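Local coordinates for imidazolonepropionase (Unidentified, PDB 2Q09), which catalyses the hydrolytic ring opening of imidazolone-5-propanoate to N-formimidoyl-L-glutamate, the third step of histidine degradation, at residues D209-F220 / A238-L249; A256-L266 / A276-L287. All blocks are in the same frame, centred on the assembly; numbering follows the deposited sequence.

Contact 1 and contact 2 each join the two strands of a beta-alpha-beta unit of one barrel; both are largely buried, with centres about 11 Å apart. Strands 238-243 and 262-265 are neighbours in the barrel wall, and probable hydrogen bonds, Gly241 O to Asp264 N and Met243 O to Leu266 N (each 2.8 Å), join them. Contact 1 touches the metal directly: it supplies an iron ligand, His242, and holds the inhibitor through Gln245. Contact 2 sends His265 into the same pocket and reaches the metal indirectly, through Asp264 and His72. Its other end is an apolar helix-to-helix packing with the exposed Arg280 beside it, whereas contact 1 runs out into a loop organised around Glu216.

Contact 1. Residues D209-F220 / A238-L249; sequences DAVDVFCEHIGF and AVKGHMDQLSNL. With FE (Fe (III) ion), chain B; DI6 (3-[(4S)-2,5-dioxoimidazolidin-4-yl]propanoic acid), chain C.
In Asp212 the carboxylate is swung opposite the backbone N (chi1 -163°), and in His242 the imidazole lies beside its own N (chi1 -80°), so the two side chains cross at about a right angle, with carboxylate and ring planes 30° apart. They stand on parallel, adjacent strands 210-213 and 238-243 of the amidohydrolase TIM barrel, bonded by Val211 N to Ala238 O, Lys240 N to Val211 O and His242 N to Val213 O. His242 ND1 gives Asp212 OD1 a weak bond (3.3 Å), while NE2 binds iron at 2.3 Å; His72, His74, Asp317 and a water complete the site. Asp212 OD1 also accepts Val213 N, and OD2 pairs with Lys141. With an alanine in place of Asp212, His242 ND1 would probably lose this acceptor, Lys141 its counter-charge, and the metal-binding ring part of what fixes its rotation. Farther along, inhibitor atom O5 sits over one face of the Phe214 ring, 3.1 Å from CD1, with Glu216 CB on the opposite face. The extended Gln245 meets the inhibitor with both amide atoms: OE1 accepts from N1 (2.9 Å) and NE2 donates to O2 (2.9 Å). In the loop, Glu216 OE1 takes Leu246 N from above the carboxylate plane (2.9 Å), and OE2 accepts His217 ND1, lying in the plane of that ring at 2.9 Å.

Contact 2. Residues A256-L266 / A276-L287; sequences ANFGALSVDHL and ALAHRGVVATLL
Strand 262-265, helix 271-280 and strand 283-286 form a beta-alpha-beta unit of the TIM barrel, and this contact joins its two parallel strands and, behind them, its helix to the end of helix 251-257. Four backbone bonds zip the strands: Val283 N to Leu261 O, Val263 N to Val283 O, Thr285 N to Val263 O, and His265 N to Thr285 O; the third is almost straight at 178°. On the outer side, Val263 and Leu277 reach tip to tip, CG2 to CD1 at 3.6 Å, and Ala256 CB packs on Ala276 CB at 3.9 Å. Val282 CG2 lies against Ala256 CA. Arg280, its chain bent twice (chi2 -56°, chi3 -58°), curls back over the helix end: NH1 makes a weak bond to Asn257 O at 3.2 Å, near the plane of the guanidinium, while Ala256 O lies over its face. A water also joins NH1 to Asn257 OD1. On the face carrying Ser262, Asp264 and Thr285, the last two lie side by side. Ser262 OG donates to the syn lone pair of Asp264 OD2 (3.0 Å), and one water touches Ser262 OG, Asp264 OD1 and Thr285 OG1. Asp264 OD1 also holds His72 ND1, making it a second-shell residue of the iron site. At the strand ends Leu287 CD1 rests over the centre of the His265 ring, 3.3 Å from the centroid, a CH-pi contact. Water links His265 ND1 to Leu287 O at the ring edge. With leucine over one face, water at its edge and Gln245 and Asp317 beside it, His265 is likely to keep a settled orientation in the inhibitor pocket, while Asp264 would orient, and probably polarise, the metal ligand His72.

Contact 1. Residues D209-F220 / A238-L249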
# COMPACT_ATOMS: atom_id res chain seq x y z
N ASP A 209 -4.98 -4.31 -11.35
CA ASP A 209 -4.33 -3.07 -11.75
C ASP A 209 -2.82 -3.31 -11.83
O ASP A 209 -2.11 -2.53 -12.47
CB ASP A 209 -4.62 -1.95 -10.74
CG ASP A 209 -6.09 -1.61 -10.67
OD1 ASP A 209 -6.72 -1.50 -11.74
OD2 ASP A 209 -6.61 -1.44 -9.54
N ALA A 210 -2.35 -4.37 -11.20
CA ALA A 210 -0.93 -4.70 -11.21
C ALA A 210 -0.68 -6.16 -10.86
O ALA A 210 -1.59 -6.86 -10.41
CB ALA A 210 -0.18 -3.80 -10.24
N VAL A 211 0.55 -6.62 -11.11
CA VAL A 211 0.96 -7.99 -10.81
C VAL A 211 2.17 -7.96 -9.89
O VAL A 211 3.13 -7.24 -10.14
CB VAL A 211 1.31 -8.77 -12.09
CG1 VAL A 211 1.77 -10.18 -11.75
CG2 VAL A 211 0.11 -8.83 -13.01
N ASP A 212 2.12 -8.77 -8.83
CA ASP A 212 3.16 -8.84 -7.80
C ASP A 212 3.75 -10.25 -7.77
O ASP A 212 3.15 -11.20 -8.29
CB ASP A 212 2.52 -8.50 -6.45
CG ASP A 212 3.54 -8.14 -5.37
OD1 ASP A 212 4.75 -8.39 -5.54
OD2 ASP A 212 3.09 -7.60 -4.33
N VAL A 213 4.91 -10.40 -7.14
CA VAL A 213 5.59 -11.69 -7.03
C VAL A 213 6.44 -11.81 -5.77
O VAL A 213 7.10 -10.85 -5.37
CB VAL A 213 6.52 -11.94 -8.24
CG1 VAL A 213 7.33 -13.21 -8.01
CG2 VAL A 213 5.72 -12.05 -9.53
N PHE A 214 6.43 -12.98 -5.15
CA PHE A 214 7.26 -13.22 -3.98
C PHE A 214 8.51 -13.94 -4.46
O PHE A 214 8.53 -15.17 -4.58
CB PHE A 214 6.52 -14.08 -2.95
CG PHE A 214 7.36 -14.43 -1.75
CD1 PHE A 214 8.09 -13.45 -1.09
CD2 PHE A 214 7.39 -15.73 -1.26
CE1 PHE A 214 8.84 -13.76 0.04
CE2 PHE A 214 8.14 -16.05 -0.13
CZ PHE A 214 8.87 -15.05 0.52
N CYS A 215 9.55 -13.17 -4.76
CA CYS A 215 10.81 -13.71 -5.25
C CYS A 215 11.76 -13.97 -4.09
O CYS A 215 12.29 -13.04 -3.49
CB CYS A 215 11.43 -12.72 -6.23
SG CYS A 215 13.10 -13.16 -6.78
N GLU A 216 11.98 -15.25 -3.79
CA GLU A 216 12.84 -15.61 -2.67
C GLU A 216 13.20 -17.09 -2.76
O GLU A 216 12.63 -17.82 -3.57
CB GLU A 216 12.08 -15.31 -1.37
CG GLU A 216 12.90 -15.31 -0.10
CD GLU A 216 13.96 -14.24 -0.10
OE1 GLU A 216 13.62 -13.04 0.03
OE2 GLU A 216 15.14 -14.59 -0.24
N HIS A 217 14.15 -17.54 -1.94
CA HIS A 217 14.55 -18.94 -1.95
C HIS A 217 13.39 -19.85 -1.59
O HIS A 217 13.23 -20.91 -2.18
CB HIS A 217 15.73 -19.18 -0.99
CG HIS A 217 15.50 -18.67 0.40
ND1 HIS A 217 15.32 -17.33 0.66
CD2 HIS A 217 15.46 -19.31 1.59
CE1 HIS A 217 15.17 -17.16 1.97
NE2 HIS A 217 15.25 -18.35 2.55
N ILE A 218 12.57 -19.43 -0.63
CA ILE A 218 11.40 -20.21 -0.24
C ILE A 218 10.18 -19.68 -0.98
O ILE A 218 9.04 -20.02 -0.67
CB ILE A 218 11.16 -20.17 1.30
CG1 ILE A 218 10.74 -18.77 1.74
CG2 ILE A 218 12.42 -20.58 2.03
CD1 ILE A 218 10.53 -18.61 3.23
N GLY A 219 10.44 -18.83 -1.98
CA GLY A 219 9.38 -18.25 -2.78
C GLY A 219 9.57 -18.67 -4.22
O GLY A 219 9.68 -19.86 -4.51
N PHE A 220 9.60 -17.69 -5.12
CA PHE A 220 9.79 -17.98 -6.53
C PHE A 220 11.16 -17.47 -6.97
O PHE A 220 11.60 -16.41 -6.54
CB PHE A 220 8.67 -17.33 -7.35
CG PHE A 220 7.35 -18.01 -7.19
CD1 PHE A 220 6.98 -19.04 -8.04
CD2 PHE A 220 6.51 -17.66 -6.14
CE1 PHE A 220 5.78 -19.73 -7.84
CE2 PHE A 220 5.31 -18.35 -5.94
CZ PHE A 220 4.95 -19.38 -6.79
N ALA A 238 0.85 -3.36 -14.89
CA ALA A 238 2.03 -2.89 -14.18
C ALA A 238 2.55 -4.01 -13.28
O ALA A 238 1.78 -4.88 -12.88
CB ALA A 238 1.68 -1.66 -13.35
N VAL A 239 3.84 -4.00 -12.97
CA VAL A 239 4.40 -5.03 -12.11
C VAL A 239 5.10 -4.45 -10.87
O VAL A 239 5.41 -3.26 -10.81
CB VAL A 239 5.42 -5.93 -12.87
CG1 VAL A 239 4.71 -6.67 -13.99
CG2 VAL A 239 6.57 -5.08 -13.43
N LYS A 240 5.32 -5.31 -9.88
CA LYS A 240 5.98 -4.94 -8.64
C LYS A 240 6.41 -6.26 -8.01
O LYS A 240 6.19 -7.33 -8.58
CB LYS A 240 5.01 -4.22 -7.70
CG LYS A 240 3.93 -5.12 -7.12
CD LYS A 240 3.00 -4.36 -6.18
CE LYS A 240 2.17 -3.34 -6.94
NZ LYS A 240 1.21 -2.63 -6.04
N GLY A 241 7.03 -6.21 -6.83
CA GLY A 241 7.45 -7.46 -6.21
C GLY A 241 7.92 -7.40 -4.77
O GLY A 241 8.41 -6.38 -4.30
N HIS A 242 7.74 -8.52 -4.08
CA HIS A 242 8.19 -8.67 -2.70
C HIS A 242 9.65 -9.07 -2.86
O HIS A 242 9.96 -10.24 -3.08
CB HIS A 242 7.43 -9.80 -2.00
CG HIS A 242 6.07 -9.41 -1.50
ND1 HIS A 242 5.04 -9.05 -2.34
CD2 HIS A 242 5.57 -9.37 -0.24
CE1 HIS A 242 3.96 -8.80 -1.62
NE2 HIS A 242 4.25 -8.99 -0.34
N MSE A 243 10.56 -8.10 -2.76
CA MSE A 243 11.98 -8.38 -2.95
C MSE A 243 12.93 -8.24 -1.77
O MSE A 243 12.73 -7.42 -0.87
CB MSE A 243 12.52 -7.51 -4.09
CG MSE A 243 12.93 -8.28 -5.32
SE MSE A 243 11.44 -9.24 -6.06
CE MSE A 243 10.58 -7.76 -6.90
N ASP A 244 13.97 -9.07 -1.80
CA ASP A 244 15.02 -9.06 -0.79
C ASP A 244 14.57 -9.00 0.67
O ASP A 244 15.18 -8.30 1.48
CB ASP A 244 15.97 -7.89 -1.07
CG ASP A 244 16.53 -7.92 -2.48
OD1 ASP A 244 17.03 -8.99 -2.90
OD2 ASP A 244 16.49 -6.87 -3.16
N GLN A 245 13.52 -9.74 1.01
CA GLN A 245 13.04 -9.75 2.39
C GLN A 245 13.86 -10.72 3.24
O GLN A 245 14.21 -10.41 4.38
CB GLN A 245 11.56 -10.13 2.44
CG GLN A 245 10.96 -10.15 3.84
CD GLN A 245 9.52 -10.62 3.87
OE1 GLN A 245 9.08 -11.35 2.98
NE2 GLN A 245 8.78 -10.22 4.89
N LEU A 246 14.17 -11.90 2.68
CA LEU A 246 14.94 -12.91 3.40
C LEU A 246 16.34 -13.12 2.81
O LEU A 246 17.25 -13.55 3.51
CB LEU A 246 14.17 -14.24 3.41
CG LEU A 246 12.74 -14.24 3.97
CD1 LEU A 246 12.14 -15.63 3.87
CD2 LEU A 246 12.75 -13.76 5.42
N SER A 247 16.49 -12.82 1.52
CA SER A 247 17.78 -12.95 0.85
C SER A 247 17.74 -12.21 -0.48
O SER A 247 16.67 -11.86 -0.96
CB SER A 247 18.14 -14.43 0.61
OG SER A 247 17.48 -14.95 -0.52
N ASN A 248 18.91 -11.97 -1.06
CA ASN A 248 18.98 -11.27 -2.34
C ASN A 248 19.22 -12.24 -3.48
O ASN A 248 20.25 -12.92 -3.52
CB ASN A 248 20.10 -10.22 -2.30
CG ASN A 248 19.99 -9.22 -3.44
OD1 ASN A 248 19.81 -9.61 -4.60
ND2 ASN A 248 20.11 -7.94 -3.12
N LEU A 249 18.27 -12.31 -4.41
CA LEU A 249 18.41 -13.18 -5.57
C LEU A 249 18.60 -12.34 -6.82
O LEU A 249 18.77 -12.87 -7.92
CB LEU A 249 17.16 -14.06 -5.73
CG LEU A 249 16.81 -15.05 -4.61
CD1 LEU A 249 15.56 -15.82 -5.00
CD2 LEU A 249 17.97 -16.00 -4.38
FE FE B . 3.28 -8.19 1.61
N1 DI6 C . 6.23 -11.76 2.83
C2 DI6 C . 5.58 -11.57 3.99
O2 DI6 C . 6.05 -11.18 5.04
C3 DI6 C . 4.10 -11.94 3.71
N4 DI6 C . 4.14 -12.34 2.28
C5 DI6 C . 5.42 -12.20 1.86
O5 DI6 C . 5.78 -12.43 0.72
C6 DI6 C . 3.64 -13.08 4.61
C7 DI6 C . 2.18 -13.48 4.37
C8 DI6 C . 1.66 -14.61 5.26
O9 DI6 C . 0.43 -14.77 5.33
O10 DI6 C . 2.47 -15.35 5.89
O HOH W 1 14.60 -11.88 -2.82
O HOH W 2 11.70 -11.18 -0.92
O HOH W 3 4.79 -9.12 3.29

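Contact 2. Residues A256-L266 / A276-L287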
# COMPACT_ATOMS: atom_id res chain seq x y z
N ALA A 256 13.35 -3.75 -11.74
CA ALA A 256 13.71 -2.44 -12.27
C ALA A 256 13.82 -2.49 -13.79
O ALA A 256 13.46 -1.53 -14.48
CB ALA A 256 15.03 -1.97 -11.66
N ASN A 257 14.31 -3.60 -14.33
CA ASN A 257 14.46 -3.74 -15.77
C ASN A 257 13.12 -3.91 -16.47
O ASN A 257 13.01 -3.74 -17.68
CB ASN A 257 15.37 -4.93 -16.11
CG ASN A 257 16.81 -4.68 -15.72
OD1 ASN A 257 17.30 -3.56 -15.80
ND2 ASN A 257 17.50 -5.73 -15.30
N PHE A 258 12.10 -4.26 -15.69
CA PHE A 258 10.75 -4.44 -16.21
C PHE A 258 9.91 -3.20 -15.95
O PHE A 258 8.71 -3.19 -16.22
CB PHE A 258 10.10 -5.67 -15.57
CG PHE A 258 10.25 -6.93 -16.39
CD1 PHE A 258 9.39 -7.19 -17.45
CD2 PHE A 258 11.25 -7.85 -16.10
CE1 PHE A 258 9.53 -8.34 -18.22
CE2 PHE A 258 11.41 -9.00 -16.87
CZ PHE A 258 10.53 -9.25 -17.93
N GLY A 259 10.53 -2.15 -15.42
CA GLY A 259 9.81 -0.93 -15.13
C GLY A 259 8.82 -1.09 -13.99
O GLY A 259 7.72 -0.54 -14.03
N ALA A 260 9.20 -1.85 -12.97
CA ALA A 260 8.33 -2.07 -11.82
C ALA A 260 7.93 -0.75 -11.18
O ALA A 260 8.71 0.20 -11.16
CB ALA A 260 9.03 -2.95 -10.80
N LEU A 261 6.71 -0.69 -10.66
CA LEU A 261 6.24 0.52 -9.98
C LEU A 261 6.99 0.63 -8.66
O LEU A 261 7.31 1.73 -8.20
CB LEU A 261 4.73 0.42 -9.71
CG LEU A 261 3.77 0.47 -10.90
CD1 LEU A 261 2.36 0.15 -10.44
CD2 LEU A 261 3.83 1.85 -11.53
N SER A 262 7.27 -0.52 -8.05
CA SER A 262 7.98 -0.54 -6.77
C SER A 262 8.47 -1.94 -6.42
O SER A 262 8.02 -2.94 -7.00
CB SER A 262 7.03 -0.09 -5.65
OG SER A 262 6.08 -1.12 -5.38
N VAL A 263 9.41 -2.00 -5.49
CA VAL A 263 9.95 -3.26 -4.97
C VAL A 263 9.73 -3.10 -3.48
O VAL A 263 10.01 -2.03 -2.92
CB VAL A 263 11.45 -3.45 -5.29
CG1 VAL A 263 11.61 -3.86 -6.75
CG2 VAL A 263 12.22 -2.18 -5.02
N ASP A 264 9.23 -4.14 -2.82
CA ASP A 264 8.91 -4.03 -1.40
C ASP A 264 9.65 -4.97 -0.44
O ASP A 264 9.91 -6.12 -0.76
CB ASP A 264 7.40 -4.20 -1.22
CG ASP A 264 6.59 -3.38 -2.23
OD1 ASP A 264 5.39 -3.16 -1.99
OD2 ASP A 264 7.13 -2.97 -3.28
N HIS A 265 9.94 -4.45 0.76
CA HIS A 265 10.67 -5.11 1.85
C HIS A 265 12.13 -4.65 1.78
O HIS A 265 12.53 -3.76 2.52
CB HIS A 265 10.57 -6.64 1.77
CG HIS A 265 9.28 -7.17 2.33
ND1 HIS A 265 8.92 -7.00 3.65
CD2 HIS A 265 8.27 -7.86 1.74
CE1 HIS A 265 7.74 -7.56 3.86
NE2 HIS A 265 7.32 -8.08 2.72
N LEU A 266 12.91 -5.27 0.89
CA LEU A 266 14.29 -4.84 0.67
C LEU A 266 15.32 -4.97 1.79
O LEU A 266 16.37 -4.33 1.72
CB LEU A 266 14.28 -3.39 0.18
CG LEU A 266 13.63 -3.03 -1.16
CD1 LEU A 266 12.46 -3.94 -1.48
CD2 LEU A 266 13.18 -1.58 -1.11
N ALA A 276 20.03 0.44 -9.83
CA ALA A 276 19.02 0.11 -10.82
C ALA A 276 17.72 0.82 -10.50
O ALA A 276 17.06 1.36 -11.39
CB ALA A 276 18.79 -1.40 -10.86
N LEU A 277 17.34 0.82 -9.23
CA LEU A 277 16.11 1.48 -8.81
C LEU A 277 16.18 2.97 -9.11
O LEU A 277 15.23 3.55 -9.63
CB LEU A 277 15.86 1.26 -7.31
CG LEU A 277 15.80 -0.20 -6.84
CD1 LEU A 277 15.22 -0.25 -5.43
CD2 LEU A 277 14.93 -1.01 -7.79
N ALA A 278 17.30 3.60 -8.77
CA ALA A 278 17.48 5.03 -9.00
C ALA A 278 17.34 5.38 -10.48
O ALA A 278 16.70 6.37 -10.83
CB ALA A 278 18.86 5.47 -8.50
N HIS A 279 17.93 4.55 -11.33
CA HIS A 279 17.89 4.77 -12.76
C HIS A 279 16.52 4.56 -13.41
O HIS A 279 16.14 5.30 -14.31
CB HIS A 279 18.92 3.86 -13.44
CG HIS A 279 18.98 4.04 -14.92
ND1 HIS A 279 19.41 5.21 -15.51
CD2 HIS A 279 18.66 3.20 -15.93
CE1 HIS A 279 19.34 5.09 -16.82
NE2 HIS A 279 18.89 3.88 -17.11
N ARG A 280 15.79 3.54 -12.96
CA ARG A 280 14.48 3.24 -13.53
C ARG A 280 13.32 3.91 -12.79
O ARG A 280 12.16 3.66 -13.08
CB ARG A 280 14.26 1.72 -13.57
CG ARG A 280 15.28 0.96 -14.42
CD ARG A 280 15.32 1.48 -15.85
NE ARG A 280 14.01 1.40 -16.50
CZ ARG A 280 13.54 0.32 -17.11
NH1 ARG A 280 14.26 -0.79 -17.17
NH2 ARG A 280 12.34 0.34 -17.66
N GLY A 281 13.66 4.78 -11.84
CA GLY A 281 12.64 5.49 -11.08
C GLY A 281 11.66 4.59 -10.33
O GLY A 281 10.48 4.91 -10.22
N VAL A 282 12.16 3.48 -9.82
CA VAL A 282 11.33 2.54 -9.07
C VAL A 282 11.22 3.03 -7.63
O VAL A 282 12.18 3.58 -7.08
CB VAL A 282 11.96 1.12 -9.10
CG1 VAL A 282 11.10 0.13 -8.33
CG2 VAL A 282 12.12 0.66 -10.56
N VAL A 283 10.06 2.85 -7.01
CA VAL A 283 9.89 3.26 -5.63
C VAL A 283 10.26 2.11 -4.70
O VAL A 283 9.94 0.95 -4.98
CB VAL A 283 8.43 3.68 -5.34
CG1 VAL A 283 8.25 3.97 -3.85
CG2 VAL A 283 8.06 4.91 -6.15
N ALA A 284 10.96 2.42 -3.62
CA ALA A 284 11.35 1.39 -2.65
C ALA A 284 10.32 1.46 -1.52
O ALA A 284 10.20 2.49 -0.85
CB ALA A 284 12.76 1.66 -2.11
N THR A 285 9.58 0.38 -1.32
CA THR A 285 8.57 0.37 -0.28
C THR A 285 9.05 -0.32 0.99
O THR A 285 9.39 -1.50 0.99
CB THR A 285 7.27 -0.30 -0.76
OG1 THR A 285 6.77 0.40 -1.91
CG2 THR A 285 6.20 -0.25 0.34
N LEU A 286 9.09 0.44 2.08
CA LEU A 286 9.52 -0.08 3.37
C LEU A 286 8.32 -0.63 4.13
O LEU A 286 7.26 -0.01 4.18
CB LEU A 286 10.19 1.04 4.17
CG LEU A 286 11.39 1.68 3.45
CD1 LEU A 286 11.93 2.83 4.28
CD2 LEU A 286 12.48 0.63 3.23
N LEU A 287 8.50 -1.80 4.73
CA LEU A 287 7.43 -2.47 5.47
C LEU A 287 7.97 -2.76 6.86
O LEU A 287 8.33 -3.90 7.18
CB LEU A 287 7.04 -3.75 4.74
CG LEU A 287 6.61 -3.49 3.29
CD1 LEU A 287 6.44 -4.82 2.56
CD2 LEU A 287 5.30 -2.71 3.26
O HOH W 4 16.80 -1.21 -17.04
O HOH W 5 7.47 3.73 -10.00
O HOH W 6 4.49 -0.47 -2.82
O HOH W 7 11.09 -3.01 4.65
O HOH W 8 9.97 -5.93 5.98